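Local coordinates for DELTA1-pyrroline-2-carboxylate reductase (Thermococcus litoralis DSM 5473, PDB 6T3E), which catalyses the NADH-linked reduction of Delta1-pyrroline-2-carboxylate to L-proline, as an oxidoreductase of the ornithine cyclodeaminase/mu-crystallin family, at residues D32-I37 and G127-A132; D150-G155 and K216-I221; E271-E276 and K319-A324. All coordinates share one frame; numbering follows the deposited sequence.

Interaction 1 of 3, residues D32-I37 and G127-A132; sequences DLEKLI and GTFITA
L33 O, which touches the ring of F129 obliquely, is gripped twice by its own helix end: L36 N lies 3.0 Å from L33 O, and I37 N also donates to it. The ring carries most of the contact. Its CG is anti to the backbone N (chi1 167°), which swings the ring off helix 128-146 toward residues 32-37. There E34 CG sits over one face, 3.7 Å from the F129 ring centroid and 24° off its normal, a CH-pi contact displaced toward the rim at CE1 and CZ. E34's carboxylate runs on to a salt bridge with R30, and it is the aliphatic CG that meets the ring. L33 CB touches F129 CD2 at 3.7 Å. On the CE2 side I37 arrives from the opposite direction, its CD1 3.6 Å from F129 CE2. Beside the ring, L33 CD1 meets I130 CD1 at 3.7 Å, and I37 CD1 reaches across at about a right angle to I130 CG1. Replacing the ring by an alanine here would probably leave E34 CG, L33 CB and I37 CD1 without their common partner and open a gap between the two helices. The axes of the short helical segments 32-36 and 128-132 run 36° apart. Next to I130, T131 OG1 bonds to G127 O at 2.8 Å, from above the carbonyl plane, and also pairs with K91; T131 lines the proline and NADH pockets. Helix 324-341 packs on L33, I37 and I130 as well. No hydrogen bond crosses between the two segments, so what joins them is hydrocarbon and ring packing; their polar backbone atoms find partners within their own segment or in other parts of the chain.

Interaction 2 of 3, residues D150-G155 and K216-I221; sequences DSKIAG and KSDILI
D218 OD2 is held by two backbone amides, K152 N and I153 N, each 3.2 Å from D218 OD2. Both bonds are nearly straight, and they reach the oxygen on its anti side from opposite faces of the carboxylate plane. The pairing is reciprocal: D218 N donates to I153 O at 2.7 Å, tilted from the carbonyl plane, while I219 N reaches I153 O at 3.3 Å and lies in that plane. From here the strands settle into regular parallel pairing. G155 N bonds to I219 O at 2.8 Å, and I221 N closes on G155 O at 2.6 Å. A154 thus stands opposite I219 and G155 opposite L220. The glycine matters for room, since a CB there would run into S217 OG and press against L220 CD1.

Around this backbone core the side chains fill in. S151 CB packs on D218 CB at 3.7 Å and against I219 CD1, and I153 CD1 lies beside the carboxylate oxygen OD2. D218 CG is turned anti to its own carbonyl carbon (chi1 -69°), which carries the carboxylate back to the 152-153 amides. Its other oxygen, OD1, makes salt bridges with R148 and R237, which probably favour the charged form and fix its rotation. S217 OG is tied to A213 O, in the last turn of helix 210-215.

The short strand segments 153-155 and 219-221 run parallel, 26° apart, as neighbouring inner strands of the parallel sheet of a Rossmann-type nucleotide-binding domain. Strand 178-182 flanks the 153-157 side and strand 241-244 the 219-222 side, while helix 161-173 lies over the face bearing A154 and I219, with L167 and V170 against them.

Interaction 3 of 3, residues E271-E276 and K319-A324; sequences EGVLNE and KSVGLA. With NAI (1,4-dihydronicotinamide adenine dinucleotide), chain F; PRO (proline), chain E.
V321 meets helix 270-276 through CB and one methyl. Its CB lies 3.9 Å from E276 OE1. One branch, CG2, goes on into the contact: it comes to 3.6 Å from E276 OE1, and at 4.0 Å it touches V273 CG2, the two valines crossing at about a right angle. The backbone of G272 packs against the same methyl, G272 C being 4.1 Å from V321 CG2. With CG1 anti to the carbonyl carbon (chi1 -70°), CG2 is left between the backbone N and the carbonyl carbon, the position that faces the helix. V273 CG2 also rests against K319 O, 3.9 Å away, and against the aliphatic start of the K319 chain, whose amino end turns off to S244 and a salt bridge with D279.

E276 meets V321 through OE1, while OE2 forms a salt bridge with NE of R63. That arginine does more than one job: its NH2 bonds to V321 O and its NH1 to the bound proline, so helix, loop and ligand share a single guanidinium. D268 holds V321 N.

The far side of the loop faces the ligands. S320 OG donates to the nicotinamide carboxamide oxygen O7N of NADH at 3.2 Å, and V321 C lies equally near O7N. G322 CA approaches the carboxamide nitrogen N7N of the cofactor; a CB on G322 would run into the proline oxygen O, and at a phi of 109° it would also press on the carbonyl oxygen of V321. Between strand 316-319 of the Rossmann-type sheet and helix 324-341, residues 320-322 thus line part of the site where nicotinamide and proline meet, backed by helix 270-276.

All three contacts are largely buried, yet each uses different chemistry. Interaction 1 joins two helix ends by apolar and ring packing, with the exposed E34 at its outer side. Interaction 2 is a backbone-bonded inner pair of the parallel sheet, reinforced by a buried carboxylate. Interaction 3 is a small apolar patch behind a loop whose other side takes part in ligand binding. Helix 128-146 of interaction 1 leads along the chain to strand 153-157 of interaction 2, while 219-222 and 316-319, from interactions 2 and 3, belong to the same sheet. Interactions 1 and 3 lie on opposite sides of the chain's centre, but T131 and V321 both line the proline pocket, and helix 324-341 packs on interaction 1.

Interaction 1 of 3, residues D32-I37 and G127-A132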
loop_
_atom_site.group_PDB
_atom_site.type_symbol
_atom_site.label_atom_id
_atom_site.label_comp_id
_atom_site.label_asym_id
_atom_site.label_seq_id
_atom_site.Cartn_x
_atom_site.Cartn_y
_atom_site.Cartn_z
ATOM N N ASP B 32 -5.966 11.929 20.245
ATOM C CA ASP B 32 -6.270 13.075 19.394
ATOM C C ASP B 32 -7.536 12.833 18.572
ATOM O O ASP B 32 -8.427 13.692 18.528
ATOM C CB ASP B 32 -5.074 13.379 18.481
ATOM C CG ASP B 32 -3.847 13.874 19.257
ATOM O OD1 ASP B 32 -3.992 14.211 20.456
ATOM O OD2 ASP B 32 -2.738 13.920 18.671
ATOM N N LEU B 33 -7.667 11.645 17.970
ATOM C CA LEU B 33 -8.776 11.401 17.049
ATOM C C LEU B 33 -10.114 11.283 17.774
ATOM O O LEU B 33 -11.138 11.755 17.268
ATOM C CB LEU B 33 -8.524 10.130 16.229
ATOM C CG LEU B 33 -7.445 10.088 15.138
ATOM C CD1 LEU B 33 -7.703 11.192 14.099
ATOM C CD2 LEU B 33 -6.014 10.130 15.659
ATOM N N GLU B 34 -10.135 10.654 18.949
ATOM C CA GLU B 34 -11.406 10.431 19.642
ATOM C C GLU B 34 -12.079 11.759 19.930
ATOM O O GLU B 34 -13.305 11.885 19.882
ATOM C CB GLU B 34 -11.169 9.660 20.944
ATOM C CG GLU B 34 -11.469 8.172 20.902
ATOM C CD GLU B 34 -10.997 7.459 22.160
ATOM O OE1 GLU B 34 -10.068 6.629 22.070
ATOM O OE2 GLU B 34 -11.554 7.741 23.240
ATOM N N LYS B 35 -11.257 12.761 20.194
ATOM C CA LYS B 35 -11.663 14.127 20.470
ATOM C C LYS B 35 -12.303 14.789 19.244
ATOM O O LYS B 35 -13.302 15.504 19.371
ATOM C CB LYS B 35 -10.387 14.808 20.947
ATOM C CG LYS B 35 -10.281 16.236 21.329
ATOM C CD LYS B 35 -8.781 16.396 21.689
ATOM C CE LYS B 35 -8.510 15.664 22.995
ATOM N NZ LYS B 35 -8.196 14.165 22.952
ATOM N N LEU B 36 -11.751 14.551 18.047
ATOM C CA LEU B 36 -12.105 15.283 16.828
ATOM C C LEU B 36 -13.408 14.824 16.172
ATOM O O LEU B 36 -14.129 15.651 15.605
ATOM C CB LEU B 36 -10.965 15.171 15.824
ATOM C CG LEU B 36 -9.673 15.841 16.259
ATOM C CD1 LEU B 36 -8.552 15.508 15.270
ATOM C CD2 LEU B 36 -9.873 17.335 16.396
ATOM N N ILE B 37 -13.668 13.514 16.113
ATOM C CA ILE B 37 -14.711 12.966 15.243
ATOM C C ILE B 37 -15.771 12.191 16.027
ATOM O O ILE B 37 -15.471 11.483 16.993
ATOM C CB ILE B 37 -14.088 12.081 14.154
ATOM C CG1 ILE B 37 -13.348 10.914 14.789
ATOM C CG2 ILE B 37 -13.113 12.887 13.348
ATOM C CD1 ILE B 37 -12.463 10.162 13.820
ATOM N N GLY B 127 -4.765 4.507 13.055
ATOM C CA GLY B 127 -5.867 4.116 12.206
ATOM C C GLY B 127 -6.851 3.191 12.870
ATOM O O GLY B 127 -7.960 3.012 12.363
ATOM N N THR B 128 -6.491 2.661 14.039
ATOM C CA THR B 128 -7.328 1.655 14.687
ATOM C C THR B 128 -8.696 2.214 15.036
ATOM O O THR B 128 -9.724 1.581 14.771
ATOM C CB THR B 128 -6.647 1.127 15.949
ATOM O OG1 THR B 128 -5.303 0.733 15.650
ATOM C CG2 THR B 128 -7.401 -0.058 16.475
ATOM N N PHE B 129 -8.731 3.405 15.628
ATOM C CA PHE B 129 -10.000 4.019 16.010
ATOM C C PHE B 129 -10.798 4.438 14.782
ATOM O O PHE B 129 -12.027 4.282 14.747
ATOM C CB PHE B 129 -9.713 5.198 16.939
ATOM C CG PHE B 129 -10.876 6.113 17.164
ATOM C CD1 PHE B 129 -11.905 5.758 18.021
ATOM C CD2 PHE B 129 -10.919 7.348 16.546
ATOM C CE1 PHE B 129 -12.964 6.616 18.245
ATOM C CE2 PHE B 129 -11.970 8.209 16.762
ATOM C CZ PHE B 129 -12.994 7.843 17.613
ATOM N N ILE B 130 -10.110 4.942 13.754
ATOM C CA ILE B 130 -10.779 5.358 12.529
ATOM C C ILE B 130 -11.337 4.153 11.794
ATOM O O ILE B 130 -12.396 4.232 11.159
ATOM C CB ILE B 130 -9.825 6.169 11.646
ATOM C CG1 ILE B 130 -9.795 7.610 12.137
ATOM C CG2 ILE B 130 -10.252 6.093 10.176
ATOM C CD1 ILE B 130 -8.466 8.224 12.000
ATOM N N THR B 131 -10.623 3.028 11.838
ATOM C CA THR B 131 -11.137 1.824 11.202
ATOM C C THR B 131 -12.478 1.422 11.804
ATOM O O THR B 131 -13.457 1.206 11.079
ATOM C CB THR B 131 -10.136 0.680 11.377
ATOM O OG1 THR B 131 -8.901 1.003 10.725
ATOM C CG2 THR B 131 -10.701 -0.633 10.812
ATOM N N ALA B 132 -12.568 1.419 13.132
ATOM C CA ALA B 132 -13.826 1.084 13.786
ATOM C C ALA B 132 -14.899 2.127 13.484
ATOM O O ALA B 132 -16.062 1.774 13.248
ATOM C CB ALA B 132 -13.603 0.935 15.290
#

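Interaction 2 of 3, residues D150-G155 and K216-I221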
loop_
_atom_site.group_PDB
_atom_site.type_symbol
_atom_site.label_atom_id
_atom_site.label_comp_id
_atom_site.label_asym_id
_atom_site.label_seq_id
_atom_site.Cartn_x
_atom_site.Cartn_y
_atom_site.Cartn_z
ATOM N N ASP B 150 -39.192 1.299 11.624
ATOM C CA ASP B 150 -39.744 1.016 12.940
ATOM C C ASP B 150 -38.951 -0.048 13.696
ATOM O O ASP B 150 -39.492 -0.670 14.617
ATOM C CB ASP B 150 -41.215 0.608 12.813
ATOM C CG ASP B 150 -41.420 -0.639 11.955
ATOM O OD1 ASP B 150 -40.477 -1.062 11.247
ATOM O OD2 ASP B 150 -42.548 -1.184 11.975
ATOM N N SER B 151 -37.678 -0.241 13.358
ATOM C CA SER B 151 -36.853 -1.221 14.056
ATOM C C SER B 151 -36.511 -0.715 15.454
ATOM O O SER B 151 -36.060 0.422 15.613
ATOM C CB SER B 151 -35.563 -1.486 13.273
ATOM O OG SER B 151 -35.812 -1.849 11.923
ATOM N N LYS B 152 -36.724 -1.552 16.472
ATOM C CA LYS B 152 -36.393 -1.149 17.838
ATOM C C LYS B 152 -35.465 -2.119 18.560
ATOM O O LYS B 152 -34.751 -1.691 19.472
ATOM C CB LYS B 152 -37.654 -0.888 18.689
ATOM C CG LYS B 152 -38.880 -1.768 18.432
ATOM C CD LYS B 152 -39.710 -1.887 19.726
ATOM C CE LYS B 152 -40.930 -2.831 19.636
ATOM N NZ LYS B 152 -42.102 -2.274 18.920
ATOM N N ILE B 153 -35.436 -3.391 18.189
ATOM C CA ILE B 153 -34.607 -4.400 18.842
ATOM C C ILE B 153 -33.472 -4.763 17.889
ATOM O O ILE B 153 -33.710 -5.080 16.716
ATOM C CB ILE B 153 -35.422 -5.658 19.225
ATOM C CG1 ILE B 153 -36.724 -5.291 19.962
ATOM C CG2 ILE B 153 -34.602 -6.564 20.103
ATOM C CD1 ILE B 153 -38.010 -5.515 19.163
ATOM N N ALA B 154 -32.236 -4.680 18.384
ATOM C CA ALA B 154 -31.049 -5.002 17.606
ATOM C C ALA B 154 -30.305 -6.152 18.264
ATOM O O ALA B 154 -30.035 -6.111 19.469
ATOM C CB ALA B 154 -30.123 -3.796 17.479
ATOM N N GLY B 155 -29.929 -7.147 17.468
ATOM C CA GLY B 155 -29.169 -8.293 17.948
ATOM C C GLY B 155 -27.727 -8.196 17.486
ATOM O O GLY B 155 -27.455 -7.832 16.336
ATOM N N LYS B 216 -34.870 -12.680 17.616
ATOM C CA LYS B 216 -35.557 -11.537 18.198
ATOM C C LYS B 216 -35.138 -10.207 17.591
ATOM O O LYS B 216 -35.606 -9.161 18.052
ATOM C CB LYS B 216 -35.332 -11.504 19.711
ATOM C CG LYS B 216 -35.816 -12.742 20.421
ATOM C CD LYS B 216 -35.142 -12.901 21.761
ATOM C CE LYS B 216 -35.902 -12.180 22.859
ATOM N NZ LYS B 216 -35.457 -12.674 24.186
ATOM N N SER B 217 -34.292 -10.220 16.564
ATOM C CA SER B 217 -33.708 -9.005 16.013
ATOM C C SER B 217 -34.611 -8.349 14.976
ATOM O O SER B 217 -35.183 -9.020 14.113
ATOM C CB SER B 217 -32.361 -9.314 15.362
ATOM O OG SER B 217 -31.377 -9.614 16.325
ATOM N N ASP B 218 -34.705 -7.022 15.048
ATOM C CA ASP B 218 -35.162 -6.238 13.908
ATOM C C ASP B 218 -33.983 -5.874 13.009
ATOM O O ASP B 218 -34.116 -5.872 11.780
ATOM C CB ASP B 218 -35.890 -4.974 14.388
ATOM C CG ASP B 218 -37.236 -5.273 15.060
ATOM O OD1 ASP B 218 -37.977 -6.168 14.585
ATOM O OD2 ASP B 218 -37.552 -4.607 16.072
ATOM N N ILE B 219 -32.820 -5.606 13.618
ATOM C CA ILE B 219 -31.545 -5.406 12.934
ATOM C C ILE B 219 -30.512 -6.306 13.599
ATOM O O ILE B 219 -30.374 -6.299 14.824
ATOM C CB ILE B 219 -31.073 -3.941 12.998
ATOM C CG1 ILE B 219 -32.031 -3.032 12.233
ATOM C CG2 ILE B 219 -29.658 -3.809 12.441
ATOM C CD1 ILE B 219 -31.739 -1.566 12.425
ATOM N N LEU B 220 -29.777 -7.066 12.803
ATOM C CA LEU B 220 -28.775 -7.975 13.335
ATOM C C LEU B 220 -27.387 -7.489 12.958
ATOM O O LEU B 220 -27.123 -7.181 11.790
ATOM C CB LEU B 220 -28.985 -9.400 12.819
ATOM C CG LEU B 220 -27.958 -10.429 13.302
ATOM C CD1 LEU B 220 -28.026 -10.568 14.814
ATOM C CD2 LEU B 220 -28.175 -11.762 12.624
ATOM N N ILE B 221 -26.498 -7.448 13.945
ATOM C CA ILE B 221 -25.112 -7.046 13.757
ATOM C C ILE B 221 -24.255 -8.286 13.981
ATOM O O ILE B 221 -24.312 -8.898 15.053
ATOM C CB ILE B 221 -24.710 -5.920 14.727
ATOM C CG1 ILE B 221 -25.404 -4.602 14.378
ATOM C CG2 ILE B 221 -23.201 -5.753 14.768
ATOM C CD1 ILE B 221 -25.512 -3.653 15.564
#

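Interaction 3 of 3, residues E271-E276 and K319-A324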
loop_
_atom_site.group_PDB
_atom_site.type_symbol
_atom_site.label_atom_id
_atom_site.label_comp_id
_atom_site.label_asym_id
_atom_site.label_seq_id
_atom_site.Cartn_x
_atom_site.Cartn_y
_atom_site.Cartn_z
ATOM N N GLU B 271 -16.210 -5.564 -6.375
ATOM C CA GLU B 271 -14.837 -5.993 -6.582
ATOM C C GLU B 271 -14.241 -6.531 -5.292
ATOM O O GLU B 271 -13.547 -7.552 -5.300
ATOM C CB GLU B 271 -14.010 -4.826 -7.118
ATOM C CG GLU B 271 -12.745 -5.235 -7.830
ATOM C CD GLU B 271 -11.963 -4.044 -8.339
ATOM O OE1 GLU B 271 -11.250 -4.185 -9.355
ATOM O OE2 GLU B 271 -12.056 -2.966 -7.712
ATOM N N GLY B 272 -14.535 -5.876 -4.166
ATOM C CA GLY B 272 -13.978 -6.321 -2.901
ATOM C C GLY B 272 -14.643 -7.579 -2.370
ATOM O O GLY B 272 -13.969 -8.559 -2.040
ATOM N N VAL B 273 -15.976 -7.584 -2.303
ATOM C CA VAL B 273 -16.658 -8.710 -1.671
ATOM C C VAL B 273 -16.407 -9.991 -2.458
ATOM O O VAL B 273 -16.005 -11.015 -1.893
ATOM C CB VAL B 273 -18.166 -8.424 -1.527
ATOM C CG1 VAL B 273 -18.939 -9.719 -1.536
ATOM C CG2 VAL B 273 -18.468 -7.648 -0.246
ATOM N N LEU B 274 -16.566 -9.931 -3.785
ATOM C CA LEU B 274 -16.412 -11.111 -4.632
ATOM C C LEU B 274 -14.994 -11.666 -4.633
ATOM O O LEU B 274 -14.800 -12.832 -4.991
ATOM C CB LEU B 274 -16.809 -10.786 -6.071
ATOM C CG LEU B 274 -18.297 -10.610 -6.365
ATOM C CD1 LEU B 274 -18.487 -9.889 -7.694
ATOM C CD2 LEU B 274 -18.988 -11.927 -6.380
ATOM N N ASN B 275 -14.000 -10.854 -4.290
ATOM C CA ASN B 275 -12.617 -11.303 -4.227
ATOM C C ASN B 275 -12.160 -11.684 -2.823
ATOM O O ASN B 275 -11.112 -12.325 -2.689
ATOM C CB ASN B 275 -11.677 -10.220 -4.767
ATOM C CG ASN B 275 -11.602 -10.210 -6.283
ATOM O OD1 ASN B 275 -10.794 -10.921 -6.889
ATOM N ND2 ASN B 275 -12.445 -9.393 -6.905
ATOM N N GLU B 276 -12.862 -11.244 -1.775
ATOM C CA GLU B 276 -12.310 -11.377 -0.429
ATOM C C GLU B 276 -13.235 -12.082 0.554
ATOM O O GLU B 276 -12.756 -12.683 1.518
ATOM C CB GLU B 276 -11.946 -9.997 0.140
ATOM C CG GLU B 276 -10.998 -9.155 -0.717
ATOM C CD GLU B 276 -10.982 -7.679 -0.299
ATOM O OE1 GLU B 276 -11.935 -7.246 0.392
ATOM O OE2 GLU B 276 -10.022 -6.950 -0.657
ATOM N N LYS B 319 -23.448 -6.729 3.272
ATOM C CA LYS B 319 -22.183 -7.415 3.476
ATOM C C LYS B 319 -21.050 -6.424 3.283
ATOM O O LYS B 319 -20.920 -5.832 2.209
ATOM C CB LYS B 319 -22.026 -8.585 2.509
ATOM C CG LYS B 319 -20.767 -9.374 2.780
ATOM C CD LYS B 319 -20.815 -9.976 4.172
ATOM C CE LYS B 319 -19.529 -9.759 4.937
ATOM N NZ LYS B 319 -19.517 -10.643 6.151
ATOM N N SER B 320 -20.230 -6.249 4.311
ATOM C CA SER B 320 -19.166 -5.260 4.289
ATOM C C SER B 320 -17.837 -5.925 4.592
ATOM O O SER B 320 -17.733 -6.691 5.551
ATOM C CB SER B 320 -19.430 -4.136 5.284
ATOM O OG SER B 320 -18.210 -3.512 5.605
ATOM N N VAL B 321 -16.842 -5.649 3.752
ATOM C CA VAL B 321 -15.467 -6.084 3.977
ATOM C C VAL B 321 -14.503 -4.924 4.146
ATOM O O VAL B 321 -13.341 -5.161 4.511
ATOM C CB VAL B 321 -14.975 -7.003 2.843
ATOM C CG1 VAL B 321 -15.697 -8.362 2.915
ATOM C CG2 VAL B 321 -15.179 -6.328 1.510
ATOM N N GLY B 322 -14.909 -3.705 3.821
ATOM C CA GLY B 322 -14.073 -2.521 3.943
ATOM C C GLY B 322 -13.654 -2.004 2.578
ATOM O O GLY B 322 -13.285 -2.772 1.681
ATOM N N LEU B 323 -13.721 -0.692 2.410
ATOM C CA LEU B 323 -13.300 -0.043 1.177
ATOM C C LEU B 323 -12.446 1.172 1.526
ATOM O O LEU B 323 -12.757 1.911 2.467
ATOM C CB LEU B 323 -14.506 0.357 0.317
ATOM C CG LEU B 323 -14.207 0.661 -1.155
ATOM C CD1 LEU B 323 -13.560 -0.516 -1.872
ATOM C CD2 LEU B 323 -15.473 1.114 -1.867
ATOM N N ALA B 324 -11.375 1.385 0.757
ATOM C CA ALA B 324 -10.380 2.387 1.127
ATOM C C ALA B 324 -10.929 3.808 1.131
ATOM O O ALA B 324 -10.352 4.674 1.802
ATOM C CB ALA B 324 -9.170 2.306 0.192
HETATM P PA NAI F . -12.379 -8.602 17.968
HETATM O O1A NAI F . -11.444 -9.768 18.158
HETATM O O2A NAI F . -11.985 -7.468 18.893
HETATM O O5B NAI F . -13.958 -9.021 18.170
HETATM C C5B NAI F . -14.326 -10.244 17.542
HETATM C C4B NAI F . -15.490 -10.922 18.389
HETATM O O4B NAI F . -15.979 -11.934 17.752
HETATM C C3B NAI F . -14.900 -11.486 19.702
HETATM O O3B NAI F . -15.540 -10.911 20.749
HETATM C C2B NAI F . -15.159 -13.003 19.601
HETATM O O2B NAI F . -15.347 -13.609 20.973
HETATM C C1B NAI F . -16.247 -13.060 18.886
HETATM N N9A NAI F . -16.437 -14.345 18.271
HETATM C C8A NAI F . -15.487 -14.962 17.563
HETATM N N7A NAI F . -15.989 -16.118 17.142
HETATM C C5A NAI F . -17.253 -16.215 17.587
HETATM C C6A NAI F . -18.191 -17.206 17.423
HETATM N N6A NAI F . -18.159 -18.481 16.733
HETATM N N1A NAI F . -19.399 -17.079 17.968
HETATM C C2A NAI F . -19.695 -15.958 18.671
HETATM N N3A NAI F . -18.769 -14.979 18.829
HETATM C C4A NAI F . -17.537 -15.125 18.280
HETATM O O3 NAI F . -12.213 -8.147 16.376
HETATM P PN NAI F . -13.104 -6.925 15.675
HETATM O O1N NAI F . -12.151 -5.750 15.589
HETATM O O2N NAI F . -14.343 -6.624 16.470
HETATM O O5D NAI F . -13.548 -7.389 14.183
HETATM C C5D NAI F . -14.712 -8.121 14.066
HETATM C C4D NAI F . -14.810 -8.647 12.609
HETATM O O4D NAI F . -14.992 -7.666 11.748
HETATM C C3D NAI F . -13.488 -9.317 12.208
HETATM O O3D NAI F . -13.767 -10.455 11.476
HETATM C C2D NAI F . -12.796 -8.299 11.289
HETATM O O2D NAI F . -11.823 -9.047 10.377
HETATM C C1D NAI F . -13.808 -7.765 10.655
HETATM N N1N NAI F . -13.476 -6.404 10.199
HETATM C C2N NAI F . -13.900 -5.931 8.895
HETATM C C3N NAI F . -13.979 -4.403 8.616
HETATM C C7N NAI F . -15.018 -3.970 7.546
HETATM O O7N NAI F . -15.704 -4.803 7.081
HETATM N N7N NAI F . -15.133 -2.552 7.137
HETATM C C4N NAI F . -13.607 -3.406 9.694
HETATM C C5N NAI F . -12.697 -3.991 10.782
HETATM C C6N NAI F . -12.717 -5.506 11.048
HETATM N N PRO E . -10.788 -5.708 7.038
HETATM C CA PRO E . -10.722 -4.510 7.881
HETATM C C PRO E . -10.573 -3.199 7.113
HETATM O O PRO E . -10.873 -3.093 5.915
HETATM C CB PRO E . -9.482 -4.770 8.736
HETATM C CG PRO E . -9.464 -6.257 8.908
HETATM C CD PRO E . -10.107 -6.856 7.666
HETATM O OXT PRO E . -10.138 -2.202 7.690
#